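Local coordinates for signal recognition 54 kDa protein (Pyrococcus furiosus, PDB 3DM5) that belongs to the SRP54 family of signal recognition particle proteins, joining an N-terminal helical bundle and a P-loop domain to a helical C-terminal domain, at residues 94-99 / 122-127; 157-162 / 168-173; 372-377 / 405-410; 328-333 / 413-418. All coordinates share one frame; numbering follows the deposited sequence.

Contact 1: residues 94-99 / 122-127; sequences IEIKEK and RYFQKR. With SO4 (sulfate ion), chain C.
The Phe-124 ring receives Ile-96 and Ile-94 obliquely at its outer end, while one of its faces carries Tyr-123, whose CD2 stands over the ring centre, 3.8 Å above its plane. Tyr-123 in turn has Arg-127 NH1 over one face, offset toward the rim, and the guanidinium of that arginine has Tyr-123 CE1 over its centre, 3.3 Å above the plane. At the in-plane edge of the same guanidinium lies a sulfate ion, probably carried over from the crystallisation liquor. Ile-96 comes at Phe-124 from the opposite direction, its CD1 reaching Phe-124 CZ at 3.8 Å; Ile-94 CG2 is a looser neighbour of that atom at 4.4 Å. Phe-124 holds CG beside its backbone N and anti to the carbonyl carbon (chi1 -79°), which carries the ring out from the helix toward the 94-99 loop. These residues belong to a P-loop-type fold: residues 94-99 lead into strand 101-106, which with the loop after it and helix 113-125 forms the strand-loop-helix unit of what is probably the Walker A P-loop. Phe-124 lies in the last turn of that helix, where it also touches Leu-103 and Ile-185. No hydrogen bond joins the two segments. Arg-127 NH2 donates to sulfate O4 over 3.1 Å in a nearly straight bond (163°), and Arg-127 NH1 donates to Tyr-123 O at 2.8 Å, fixing the guanidinium from two directions. Lys-126 NZ adds a bond of 3.0 Å to sulfate O3. The Ile-96 backbone bonds to Glu-385 and Arg-397 of the second subunit.

Contact 2: residues 157-162 / 168-173; sequences EVFGNP and IKLAKE
Phe-159, Leu-170 and Glu-173 carry this junction, and the Phe-159 ring is shared between the other two. Leu-170 approaches the ring at its edge, near the ring plane, with CD2 placed 3.8 Å from Phe-159 CE2. Glu-173 is used differently: its backbone O lies over one face of the ring, 4.2 Å from Phe-159 CE1, and its CB sits 4.0 Å from Phe-159 CZ. The ring and the Glu-173 carboxylate stand almost perpendicular, their planes 87° apart, so the acid does not lie flat on the aromatic group. What reaches the ring from Glu-173 is its backbone and the base of its side chain. Setting CG anti to the backbone N (chi1 174°) directs Phe-159 from the strand to the helix. The Glu-173 chain, extended beyond CG, takes the carboxylate on to Lys-169, whose NZ makes a long salt bridge of 3.7 Å to Glu-173 OE2 and also an ordinary salt bridge to Glu-164. Asn-161 adds only its CB, 4.4 Å from Leu-170 CD2; its OD1 accepts from Gln-163 N in an Asx turn. Hydrogen bonds between the segments are absent, and packing alone joins them. Within the P-loop domain, strand 157-159 is an outermost strand of the sheet within the chain and pairs with strand 131-135. Helix 167-180 follows it and leads to parallel strand 185-189, a beta-alpha-beta crossover past strand 131-135, with Ile-168 and Ala-171 packed on helix 198-211 and Val-158 on helix 142-151.

Contact 3: residues 372-377 / 405-410; sequences LKKFKV and SGTSTK
Ser-405 OG is gripped by three groups: it accepts from Thr-407 OG1 at 3.1 Å and also bonds to the carbonyl oxygens of Ile-401 and Ala-402 in the preceding helical turn. With OG between the backbone N and the carbonyl carbon (chi1 49°), the hydroxyl folds back on its own helix. The CB of Ser-405 meets helix 369-379 instead, 3.5 Å from Val-377 O. That approach is answered by Val-377, whose CG1 reaches the Ser-405 O at 3.5 Å, so each residue touches the other's carbonyl with a carbon. Farther along, Lys-374 and Thr-407 slide past each other in opposite directions, and Lys-374 NZ comes within 4.2 Å of the Thr-407 CG2 methyl. The bends of the lysine chain at chi3 and chi4 bring the ammonium there; a polar partner is Asp-411, in a long, weak ion pair. Beneath this surface contact, Phe-375 packs on Leu-415 and Gln-418. The 405-410 segment is a compact corner between two helices: a Schellman motif with Gly-406 at positive phi ends helix 395-405, and Ser-408 N-caps helix 409-427, its OG accepting weakly from Lys-410 N and bonded to Asp-411 N, consistent with the helix-turn-helix clan to which this domain belongs.

Contact 4: residues 328-333 / 413-418; sequences FTLKDM and KELLDQ
In the apolar core of the C-terminal helical domain, Leu-330 and Met-333 of helix 330-341 close around one methyl of Leu-415 on helix 409-427. That methyl, Leu-415 CD2, lies 3.5 Å from Met-333 CE and 3.6 Å from Leu-330 CD2, both side chains crossing the leucine at a slant. Met-333 starts with CG anti to the backbone N (chi1 -172°) and then bends at chi3, which swings its terminal methyl onto Leu-415. Its SD passes Gln-418 more loosely, 4.4 Å from the CG of that residue. Met-379 of helix 369-379 touches Leu-330, Met-333 and Leu-415 alike, making the meeting point a three-helix one. At its N-terminal end helix 330-341 is capped by polar bonds: Thr-329 OG1 accepts from Asp-332 N at 3.1 Å, and Asp-332 OD1 accepts from Thr-329 N at 3.0 Å, on the anti side of the carboxylate. Asp-332 OD2 also forms a salt bridge with Arg-288 of the second subunit, while Lys-331 pairs with Glu-384 of its own chain and with Asp-285 of the second subunit. A capping box thus sets the first turn of a helix that packs within the signal peptide binding domain, the methionine-rich M domain of SRP54 proteins.

How the contacts relate
From the N terminus, contact 1 is the first to close, bringing the approach to strand 101-106 against the end of helix 113-125. Contact 2 follows in series, spanning a short connection from an outermost strand to helix 167-180; the two centres are 20 Å apart, both on the P-loop side of the molecule. A long stretch of chain then leads to the C-terminal helices, where contact 4 opens at 328 and closes only at 418, enclosing contact 3 (372-377 / 405-410) completely. These two contacts touch and share helix 409-427. Contacts 1 and 4, centres about 69 Å apart, both also reach the second subunit.

Contact 1: residues 94-99 / 122-127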
loop_
_atom_site.group_PDB
_atom_site.type_symbol
_atom_site.label_atom_id
_atom_site.label_comp_id
_atom_site.label_asym_id
_atom_site.label_seq_id
_atom_site.Cartn_x
_atom_site.Cartn_y
_atom_site.Cartn_z
ATOM N N ILE A 94 1.261 10.522 -37.701
ATOM C CA ILE A 94 0.427 11.448 -38.451
ATOM C C ILE A 94 1.249 11.953 -39.613
ATOM O O ILE A 94 2.312 12.523 -39.403
ATOM C CB ILE A 94 0.059 12.686 -37.610
ATOM C CG1 ILE A 94 -1.010 12.354 -36.572
ATOM C CG2 ILE A 94 -0.423 13.815 -38.510
ATOM C CD1 ILE A 94 -1.359 13.550 -35.691
ATOM N N GLU A 95 0.758 11.756 -40.833
ATOM C CA GLU A 95 1.432 12.281 -42.021
ATOM C C GLU A 95 1.112 13.746 -42.292
ATOM O O GLU A 95 -0.047 14.138 -42.354
ATOM C CB GLU A 95 1.063 11.439 -43.223
ATOM C CG GLU A 95 1.527 9.997 -43.078
ATOM C CD GLU A 95 0.873 9.059 -44.087
ATOM O OE1 GLU A 95 0.085 9.538 -44.937
ATOM O OE2 GLU A 95 1.152 7.840 -44.028
ATOM N N ILE A 96 2.150 14.556 -42.432
ATOM C CA ILE A 96 1.991 15.935 -42.871
ATOM C C ILE A 96 2.448 16.022 -44.331
ATOM O O ILE A 96 3.635 16.122 -44.609
ATOM C CB ILE A 96 2.834 16.887 -42.006
ATOM C CG1 ILE A 96 2.687 16.530 -40.527
ATOM C CG2 ILE A 96 2.459 18.354 -42.253
ATOM C CD1 ILE A 96 1.339 16.928 -39.909
ATOM N N LYS A 97 1.504 15.937 -45.259
ATOM C CA LYS A 97 1.813 16.033 -46.686
ATOM C C LYS A 97 1.073 17.223 -47.294
ATOM O O LYS A 97 1.691 18.132 -47.834
ATOM C CB LYS A 97 1.456 14.737 -47.432
ATOM N N GLU A 98 -0.251 17.223 -47.187
ATOM C CA GLU A 98 -1.069 18.293 -47.749
ATOM C C GLU A 98 -0.530 19.652 -47.299
ATOM O O GLU A 98 0.166 19.727 -46.288
ATOM C CB GLU A 98 -2.543 18.083 -47.354
ATOM C CG GLU A 98 -3.150 16.804 -48.004
ATOM C CD GLU A 98 -4.184 16.061 -47.132
ATOM O OE1 GLU A 98 -4.880 16.714 -46.329
ATOM O OE2 GLU A 98 -4.316 14.816 -47.259
ATOM N N LYS A 99 -0.801 20.725 -48.043
ATOM C CA LYS A 99 -0.527 22.043 -47.479
ATOM C C LYS A 99 -1.467 22.100 -46.280
ATOM O O LYS A 99 -1.749 21.042 -45.722
ATOM C CB LYS A 99 -0.727 23.183 -48.464
ATOM C CG LYS A 99 -0.038 24.468 -48.003
ATOM C CD LYS A 99 1.155 24.140 -47.097
ATOM C CE LYS A 99 1.549 25.310 -46.190
ATOM N NZ LYS A 99 2.505 26.272 -46.819
ATOM N N ARG A 122 2.144 22.727 -30.020
ATOM C CA ARG A 122 3.518 22.951 -29.580
ATOM C C ARG A 122 4.466 21.853 -30.076
ATOM O O ARG A 122 5.602 22.140 -30.452
ATOM C CB ARG A 122 3.587 23.051 -28.049
ATOM C CG ARG A 122 5.008 23.006 -27.472
ATOM C CD ARG A 122 5.839 24.203 -27.915
ATOM N NE ARG A 122 7.171 24.176 -27.322
ATOM C CZ ARG A 122 8.198 24.904 -27.745
ATOM N NH1 ARG A 122 8.049 25.713 -28.781
ATOM N NH2 ARG A 122 9.378 24.815 -27.139
ATOM N N TYR A 123 4.014 20.600 -30.056
ATOM C CA TYR A 123 4.814 19.506 -30.579
ATOM C C TYR A 123 5.253 19.821 -32.003
ATOM O O TYR A 123 6.424 19.663 -32.349
ATOM C CB TYR A 123 4.031 18.178 -30.539
ATOM C CG TYR A 123 4.644 17.042 -31.337
ATOM C CD1 TYR A 123 5.472 16.116 -30.732
ATOM C CD2 TYR A 123 4.390 16.887 -32.700
ATOM C CE1 TYR A 123 6.035 15.067 -31.458
ATOM C CE2 TYR A 123 4.962 15.833 -33.436
ATOM C CZ TYR A 123 5.780 14.935 -32.801
ATOM O OH TYR A 123 6.356 13.887 -33.488
ATOM N N PHE A 124 4.312 20.260 -32.832
ATOM C CA PHE A 124 4.630 20.552 -34.221
ATOM C C PHE A 124 5.471 21.811 -34.422
ATOM O O PHE A 124 6.370 21.829 -35.259
ATOM C CB PHE A 124 3.367 20.605 -35.077
ATOM C CG PHE A 124 2.860 19.259 -35.450
ATOM C CD1 PHE A 124 1.588 18.845 -35.080
ATOM C CD2 PHE A 124 3.687 18.377 -36.128
ATOM C CE1 PHE A 124 1.130 17.569 -35.428
ATOM C CE2 PHE A 124 3.237 17.100 -36.476
ATOM C CZ PHE A 124 1.957 16.698 -36.131
ATOM N N GLN A 125 5.171 22.856 -33.664
ATOM C CA GLN A 125 5.939 24.096 -33.739
ATOM C C GLN A 125 7.409 23.909 -33.342
ATOM O O GLN A 125 8.314 24.350 -34.040
ATOM C CB GLN A 125 5.295 25.175 -32.873
ATOM C CG GLN A 125 5.874 26.524 -33.136
ATOM C CD GLN A 125 6.351 27.206 -31.866
ATOM O OE1 GLN A 125 6.517 26.566 -30.832
ATOM N NE2 GLN A 125 6.580 28.509 -31.945
ATOM N N LYS A 126 7.637 23.260 -32.210
ATOM C CA LYS A 126 8.976 22.840 -31.815
ATOM C C LYS A 126 9.749 22.205 -32.960
ATOM O O LYS A 126 10.975 22.219 -32.954
ATOM C CB LYS A 126 8.905 21.819 -30.674
ATOM C CG LYS A 126 9.162 22.384 -29.301
ATOM C CD LYS A 126 9.549 21.263 -28.350
ATOM C CE LYS A 126 10.403 21.776 -27.199
ATOM N NZ LYS A 126 11.384 20.748 -26.733
ATOM N N ARG A 127 9.047 21.616 -33.920
ATOM C CA ARG A 127 9.725 20.867 -34.975
ATOM C C ARG A 127 9.735 21.634 -36.291
ATOM O O ARG A 127 9.857 21.045 -37.372
ATOM C CB ARG A 127 9.115 19.471 -35.146
ATOM C CG ARG A 127 9.144 18.660 -33.866
ATOM C CD ARG A 127 8.843 17.184 -34.087
ATOM N NE ARG A 127 9.166 16.381 -32.912
ATOM C CZ ARG A 127 8.933 16.749 -31.654
ATOM N NH1 ARG A 127 8.330 17.891 -31.381
ATOM N NH2 ARG A 127 9.287 15.958 -30.664
HETATM S S SO4 C . 10.374 17.197 -27.610
HETATM O O1 SO4 C . 11.185 17.833 -28.654
HETATM O O2 SO4 C . 10.705 15.775 -27.544
HETATM O O3 SO4 C . 10.666 17.815 -26.316
HETATM O O4 SO4 C . 8.951 17.356 -27.926
#

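Contact 2: residues 157-162 / 168-173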
loop_
_atom_site.group_PDB
_atom_site.type_symbol
_atom_site.label_atom_id
_atom_site.label_comp_id
_atom_site.label_asym_id
_atom_site.label_seq_id
_atom_site.Cartn_x
_atom_site.Cartn_y
_atom_site.Cartn_z
ATOM N N GLU A 157 -0.564 31.175 -33.203
ATOM C CA GLU A 157 -1.858 31.820 -33.350
ATOM C C GLU A 157 -3.031 30.966 -32.891
ATOM O O GLU A 157 -3.131 29.785 -33.211
ATOM C CB GLU A 157 -2.098 32.259 -34.799
ATOM C CG GLU A 157 -3.573 32.419 -35.128
ATOM C CD GLU A 157 -3.830 33.402 -36.249
ATOM O OE1 GLU A 157 -2.942 33.560 -37.118
ATOM O OE2 GLU A 157 -4.925 34.016 -36.246
ATOM N N VAL A 158 -3.927 31.606 -32.154
ATOM C CA VAL A 158 -5.169 30.997 -31.722
ATOM C C VAL A 158 -6.333 31.832 -32.258
ATOM O O VAL A 158 -6.616 32.908 -31.718
ATOM C CB VAL A 158 -5.267 30.961 -30.165
ATOM C CG1 VAL A 158 -6.593 30.382 -29.703
ATOM C CG2 VAL A 158 -4.130 30.185 -29.578
ATOM N N PHE A 159 -7.004 31.341 -33.307
ATOM C CA PHE A 159 -8.218 31.982 -33.832
ATOM C C PHE A 159 -9.410 31.601 -32.985
ATOM O O PHE A 159 -9.610 30.434 -32.690
ATOM C CB PHE A 159 -8.504 31.566 -35.285
ATOM C CG PHE A 159 -9.818 32.097 -35.819
ATOM C CD1 PHE A 159 -9.843 33.207 -36.646
ATOM C CD2 PHE A 159 -11.030 31.504 -35.466
ATOM C CE1 PHE A 159 -11.040 33.712 -37.123
ATOM C CE2 PHE A 159 -12.245 32.007 -35.939
ATOM C CZ PHE A 159 -12.246 33.116 -36.771
ATOM N N GLY A 160 -10.222 32.571 -32.602
ATOM C CA GLY A 160 -11.417 32.238 -31.855
ATOM C C GLY A 160 -12.423 33.356 -31.902
ATOM O O GLY A 160 -12.270 34.325 -32.653
ATOM N N ASN A 161 -13.473 33.196 -31.110
ATOM C CA ASN A 161 -14.450 34.247 -30.876
ATOM C C ASN A 161 -15.457 33.808 -29.840
ATOM O O ASN A 161 -16.551 33.362 -30.195
ATOM C CB ASN A 161 -15.195 34.642 -32.150
ATOM C CG ASN A 161 -16.298 35.651 -31.872
ATOM O OD1 ASN A 161 -16.372 36.226 -30.773
ATOM N ND2 ASN A 161 -17.159 35.874 -32.862
ATOM N N PRO A 162 -15.090 33.933 -28.552
ATOM C CA PRO A 162 -15.991 33.550 -27.458
ATOM C C PRO A 162 -17.414 34.108 -27.646
ATOM O O PRO A 162 -18.329 33.726 -26.912
ATOM C CB PRO A 162 -15.310 34.155 -26.222
ATOM C CG PRO A 162 -13.852 34.173 -26.568
ATOM C CD PRO A 162 -13.788 34.425 -28.058
ATOM N N ILE A 168 -20.105 25.121 -36.516
ATOM C CA ILE A 168 -19.579 24.890 -37.864
ATOM C C ILE A 168 -19.154 26.211 -38.554
ATOM O O ILE A 168 -18.105 26.287 -39.196
ATOM C CB ILE A 168 -20.614 24.165 -38.736
ATOM C CG1 ILE A 168 -21.421 23.188 -37.888
ATOM C CG2 ILE A 168 -19.937 23.435 -39.854
ATOM C CD1 ILE A 168 -20.966 21.751 -38.005
ATOM N N LYS A 169 -19.957 27.255 -38.423
ATOM C CA LYS A 169 -19.539 28.533 -38.957
ATOM C C LYS A 169 -18.163 28.869 -38.411
ATOM O O LYS A 169 -17.247 29.209 -39.168
ATOM C CB LYS A 169 -20.529 29.632 -38.583
ATOM C CG LYS A 169 -21.441 30.088 -39.710
ATOM C CD LYS A 169 -22.164 31.379 -39.303
ATOM C CE LYS A 169 -21.242 32.300 -38.484
ATOM N NZ LYS A 169 -21.883 33.588 -38.069
ATOM N N LEU A 170 -18.025 28.758 -37.089
ATOM C CA LEU A 170 -16.810 29.158 -36.383
ATOM C C LEU A 170 -15.607 28.403 -36.916
ATOM O O LEU A 170 -14.567 28.980 -37.218
ATOM C CB LEU A 170 -16.952 28.861 -34.897
ATOM C CG LEU A 170 -16.716 30.016 -33.940
ATOM C CD1 LEU A 170 -16.548 29.469 -32.546
ATOM C CD2 LEU A 170 -15.528 30.851 -34.368
ATOM N N ALA A 171 -15.768 27.094 -37.034
ATOM C CA ALA A 171 -14.683 26.243 -37.491
ATOM C C ALA A 171 -14.245 26.571 -38.919
ATOM O O ALA A 171 -13.060 26.494 -39.242
ATOM C CB ALA A 171 -15.056 24.740 -37.332
ATOM N N LYS A 172 -15.197 26.941 -39.771
ATOM C CA LYS A 172 -14.865 27.326 -41.145
ATOM C C LYS A 172 -14.224 28.716 -41.236
ATOM O O LYS A 172 -13.210 28.886 -41.911
ATOM C CB LYS A 172 -16.083 27.232 -42.066
ATOM N N GLU A 173 -14.801 29.710 -40.568
ATOM C CA GLU A 173 -14.157 31.025 -40.535
ATOM C C GLU A 173 -12.709 30.903 -40.046
ATOM O O GLU A 173 -11.800 31.545 -40.581
ATOM C CB GLU A 173 -14.887 31.988 -39.601
ATOM C CG GLU A 173 -16.347 32.195 -39.866
ATOM C CD GLU A 173 -17.016 32.985 -38.749
ATOM O OE1 GLU A 173 -16.307 33.744 -38.036
ATOM O OE2 GLU A 173 -18.250 32.838 -38.584
#

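Contact 3: residues 372-377 / 405-410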
loop_
_atom_site.group_PDB
_atom_site.type_symbol
_atom_site.label_atom_id
_atom_site.label_comp_id
_atom_site.label_asym_id
_atom_site.label_seq_id
_atom_site.Cartn_x
_atom_site.Cartn_y
_atom_site.Cartn_z
ATOM N N LEU A 372 37.407 -22.291 -3.181
ATOM C CA LEU A 372 36.640 -21.269 -2.486
ATOM C C LEU A 372 35.330 -21.854 -1.950
ATOM O O LEU A 372 34.904 -21.545 -0.840
ATOM C CB LEU A 372 36.368 -20.094 -3.426
ATOM C CG LEU A 372 35.767 -18.824 -2.823
ATOM C CD1 LEU A 372 36.008 -17.657 -3.749
ATOM C CD2 LEU A 372 34.276 -18.978 -2.542
ATOM N N LYS A 373 34.694 -22.704 -2.747
ATOM C CA LYS A 373 33.459 -23.352 -2.335
ATOM C C LYS A 373 33.730 -24.196 -1.099
ATOM O O LYS A 373 32.880 -24.328 -0.219
ATOM C CB LYS A 373 32.929 -24.234 -3.462
ATOM C CG LYS A 373 31.417 -24.404 -3.473
ATOM C CD LYS A 373 30.952 -25.179 -4.712
ATOM C CE LYS A 373 31.604 -24.665 -5.998
ATOM N NZ LYS A 373 31.281 -23.236 -6.284
ATOM N N LYS A 374 34.925 -24.769 -1.039
ATOM C CA LYS A 374 35.353 -25.538 0.122
ATOM C C LYS A 374 35.639 -24.607 1.296
ATOM O O LYS A 374 35.288 -24.899 2.444
ATOM C CB LYS A 374 36.601 -26.352 -0.226
ATOM C CG LYS A 374 37.236 -27.081 0.944
ATOM C CD LYS A 374 38.304 -28.052 0.471
ATOM C CE LYS A 374 37.692 -29.249 -0.248
ATOM N NZ LYS A 374 37.016 -30.196 0.686
ATOM N N PHE A 375 36.282 -23.483 0.993
ATOM C CA PHE A 375 36.627 -22.483 1.996
ATOM C C PHE A 375 35.392 -21.959 2.721
ATOM O O PHE A 375 35.395 -21.806 3.947
ATOM C CB PHE A 375 37.381 -21.327 1.341
ATOM C CG PHE A 375 38.866 -21.542 1.260
ATOM C CD1 PHE A 375 39.406 -22.807 1.431
ATOM C CD2 PHE A 375 39.720 -20.478 0.997
ATOM C CE1 PHE A 375 40.778 -23.004 1.362
ATOM C CE2 PHE A 375 41.087 -20.667 0.921
ATOM C CZ PHE A 375 41.618 -21.930 1.103
ATOM N N LYS A 376 34.337 -21.685 1.962
ATOM C CA LYS A 376 33.096 -21.219 2.555
ATOM C C LYS A 376 32.570 -22.280 3.508
ATOM O O LYS A 376 32.270 -21.991 4.659
ATOM C CB LYS A 376 32.057 -20.920 1.478
ATOM C CG LYS A 376 30.707 -20.526 2.042
ATOM C CD LYS A 376 29.700 -20.238 0.942
ATOM C CE LYS A 376 28.345 -19.838 1.522
ATOM N NZ LYS A 376 27.730 -20.916 2.354
ATOM N N VAL A 377 32.471 -23.512 3.020
ATOM C CA VAL A 377 31.982 -24.624 3.830
ATOM C C VAL A 377 32.696 -24.717 5.188
ATOM O O VAL A 377 32.081 -25.025 6.209
ATOM C CB VAL A 377 32.105 -25.961 3.077
ATOM C CG1 VAL A 377 31.688 -27.110 3.964
ATOM C CG2 VAL A 377 31.255 -25.929 1.829
ATOM N N SER A 405 32.723 -29.171 9.509
ATOM C CA SER A 405 32.589 -28.800 8.101
ATOM C C SER A 405 32.661 -30.005 7.187
ATOM O O SER A 405 32.458 -29.881 5.983
ATOM C CB SER A 405 33.676 -27.804 7.702
ATOM O OG SER A 405 34.931 -28.273 8.136
ATOM N N GLY A 406 32.953 -31.167 7.760
ATOM C CA GLY A 406 33.089 -32.392 6.988
ATOM C C GLY A 406 34.298 -32.364 6.070
ATOM O O GLY A 406 34.278 -32.924 4.975
ATOM N N THR A 407 35.350 -31.689 6.514
ATOM C CA THR A 407 36.584 -31.603 5.754
ATOM C C THR A 407 37.709 -32.109 6.643
ATOM O O THR A 407 37.446 -32.727 7.674
ATOM C CB THR A 407 36.877 -30.154 5.295
ATOM O OG1 THR A 407 37.233 -29.346 6.424
ATOM C CG2 THR A 407 35.661 -29.545 4.607
ATOM N N SER A 408 38.954 -31.847 6.255
ATOM C CA SER A 408 40.105 -32.321 7.020
ATOM C C SER A 408 40.743 -31.192 7.807
ATOM O O SER A 408 40.509 -30.025 7.521
ATOM C CB SER A 408 41.157 -32.904 6.081
ATOM O OG SER A 408 41.958 -31.866 5.534
ATOM N N THR A 409 41.569 -31.542 8.786
ATOM C CA THR A 409 42.330 -30.536 9.509
ATOM C C THR A 409 43.343 -29.911 8.558
ATOM O O THR A 409 43.832 -28.803 8.785
ATOM C CB THR A 409 43.060 -31.117 10.737
ATOM O OG1 THR A 409 44.049 -32.058 10.308
ATOM C CG2 THR A 409 42.078 -31.812 11.665
ATOM N N LYS A 410 43.656 -30.624 7.482
ATOM C CA LYS A 410 44.575 -30.089 6.490
ATOM C C LYS A 410 43.918 -28.901 5.803
ATOM O O LYS A 410 44.451 -27.793 5.823
ATOM C CB LYS A 410 44.959 -31.155 5.468
#

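Contact 4: residues 328-333 / 413-418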
loop_
_atom_site.group_PDB
_atom_site.type_symbol
_atom_site.label_atom_id
_atom_site.label_comp_id
_atom_site.label_asym_id
_atom_site.label_seq_id
_atom_site.Cartn_x
_atom_site.Cartn_y
_atom_site.Cartn_z
ATOM N N PHE A 328 42.003 -7.221 10.204
ATOM C CA PHE A 328 41.422 -7.922 9.071
ATOM C C PHE A 328 41.003 -9.290 9.594
ATOM O O PHE A 328 41.749 -9.928 10.341
ATOM C CB PHE A 328 42.466 -8.008 7.952
ATOM C CG PHE A 328 42.135 -8.974 6.842
ATOM C CD1 PHE A 328 41.421 -8.555 5.733
ATOM C CD2 PHE A 328 42.599 -10.279 6.874
ATOM C CE1 PHE A 328 41.132 -9.428 4.686
ATOM C CE2 PHE A 328 42.316 -11.157 5.835
ATOM C CZ PHE A 328 41.578 -10.727 4.734
ATOM N N THR A 329 39.795 -9.725 9.244
ATOM C CA THR A 329 39.228 -10.929 9.841
ATOM C C THR A 329 38.827 -11.951 8.805
ATOM O O THR A 329 38.846 -11.687 7.595
ATOM C CB THR A 329 37.967 -10.625 10.675
ATOM O OG1 THR A 329 36.859 -10.395 9.795
ATOM C CG2 THR A 329 38.175 -9.404 11.576
ATOM N N LEU A 330 38.448 -13.123 9.303
ATOM C CA LEU A 330 37.972 -14.211 8.463
ATOM C C LEU A 330 36.689 -13.821 7.760
ATOM O O LEU A 330 36.356 -14.367 6.712
ATOM C CB LEU A 330 37.754 -15.466 9.303
ATOM C CG LEU A 330 38.972 -16.384 9.381
ATOM C CD1 LEU A 330 39.134 -16.934 10.781
ATOM C CD2 LEU A 330 38.819 -17.497 8.370
ATOM N N LYS A 331 35.971 -12.873 8.350
ATOM C CA LYS A 331 34.755 -12.358 7.746
ATOM C C LYS A 331 35.128 -11.477 6.556
ATOM O O LYS A 331 34.562 -11.606 5.473
ATOM C CB LYS A 331 33.954 -11.555 8.769
ATOM C CG LYS A 331 32.459 -11.821 8.739
ATOM C CD LYS A 331 32.018 -12.745 9.869
ATOM C CE LYS A 331 31.544 -11.951 11.081
ATOM N NZ LYS A 331 30.112 -11.558 10.973
ATOM N N ASP A 332 36.092 -10.586 6.771
ATOM C CA ASP A 332 36.640 -9.758 5.697
ATOM C C ASP A 332 37.148 -10.579 4.498
ATOM O O ASP A 332 36.918 -10.207 3.348
ATOM C CB ASP A 332 37.760 -8.879 6.239
ATOM C CG ASP A 332 37.258 -7.830 7.208
ATOM O OD1 ASP A 332 37.912 -7.606 8.252
ATOM O OD2 ASP A 332 36.203 -7.224 6.927
ATOM N N MET A 333 37.836 -11.687 4.771
ATOM C CA MET A 333 38.321 -12.583 3.724
ATOM C C MET A 333 37.169 -13.333 3.044
ATOM O O MET A 333 37.050 -13.333 1.817
ATOM C CB MET A 333 39.336 -13.575 4.295
ATOM C CG MET A 333 40.040 -14.420 3.238
ATOM S SD MET A 333 40.727 -15.971 3.869
ATOM C CE MET A 333 39.240 -16.946 4.061
ATOM N N LYS A 413 43.752 -25.819 7.979
ATOM C CA LYS A 413 45.023 -25.109 8.110
ATOM C C LYS A 413 45.369 -24.424 6.789
ATOM O O LYS A 413 46.051 -23.398 6.763
ATOM C CB LYS A 413 46.135 -26.054 8.570
ATOM C CG LYS A 413 45.781 -26.809 9.848
ATOM C CD LYS A 413 46.714 -27.982 10.145
ATOM C CE LYS A 413 47.773 -27.624 11.181
ATOM N NZ LYS A 413 48.359 -28.844 11.818
ATOM N N GLU A 414 44.863 -24.985 5.694
ATOM C CA GLU A 414 45.028 -24.379 4.377
ATOM C C GLU A 414 44.347 -23.021 4.353
ATOM O O GLU A 414 45.003 -21.987 4.170
ATOM C CB GLU A 414 44.445 -25.282 3.285
ATOM N N LEU A 415 43.027 -23.037 4.543
ATOM C CA LEU A 415 42.229 -21.820 4.663
ATOM C C LEU A 415 42.899 -20.794 5.574
ATOM O O LEU A 415 43.023 -19.627 5.208
ATOM C CB LEU A 415 40.822 -22.145 5.186
ATOM C CG LEU A 415 39.729 -21.071 5.080
ATOM C CD1 LEU A 415 38.395 -21.652 5.494
ATOM C CD2 LEU A 415 40.039 -19.845 5.918
ATOM N N LEU A 416 43.319 -21.225 6.760
ATOM C CA LEU A 416 43.960 -20.315 7.703
ATOM C C LEU A 416 45.222 -19.711 7.122
ATOM O O LEU A 416 45.521 -18.538 7.352
ATOM C CB LEU A 416 44.289 -21.028 9.005
ATOM C CG LEU A 416 43.030 -21.443 9.747
ATOM C CD1 LEU A 416 43.363 -22.334 10.932
ATOM C CD2 LEU A 416 42.254 -20.201 10.179
ATOM N N ASP A 417 45.970 -20.518 6.377
ATOM C CA ASP A 417 47.200 -20.038 5.770
ATOM C C ASP A 417 46.857 -18.930 4.800
ATOM O O ASP A 417 47.438 -17.845 4.855
ATOM C CB ASP A 417 47.950 -21.174 5.077
ATOM C CG ASP A 417 48.688 -22.066 6.062
ATOM O OD1 ASP A 417 48.989 -21.602 7.185
ATOM O OD2 ASP A 417 48.968 -23.233 5.717
ATOM N N GLN A 418 45.888 -19.200 3.933
ATOM C CA GLN A 418 45.386 -18.192 3.008
ATOM C C GLN A 418 45.058 -16.898 3.736
ATOM O O GLN A 418 45.410 -15.809 3.279
ATOM C CB GLN A 418 44.136 -18.693 2.292
ATOM C CG GLN A 418 43.724 -17.800 1.152
ATOM C CD GLN A 418 44.813 -17.694 0.116
ATOM O OE1 GLN A 418 45.191 -18.691 -0.499
ATOM N NE2 GLN A 418 45.331 -16.489 -0.081
#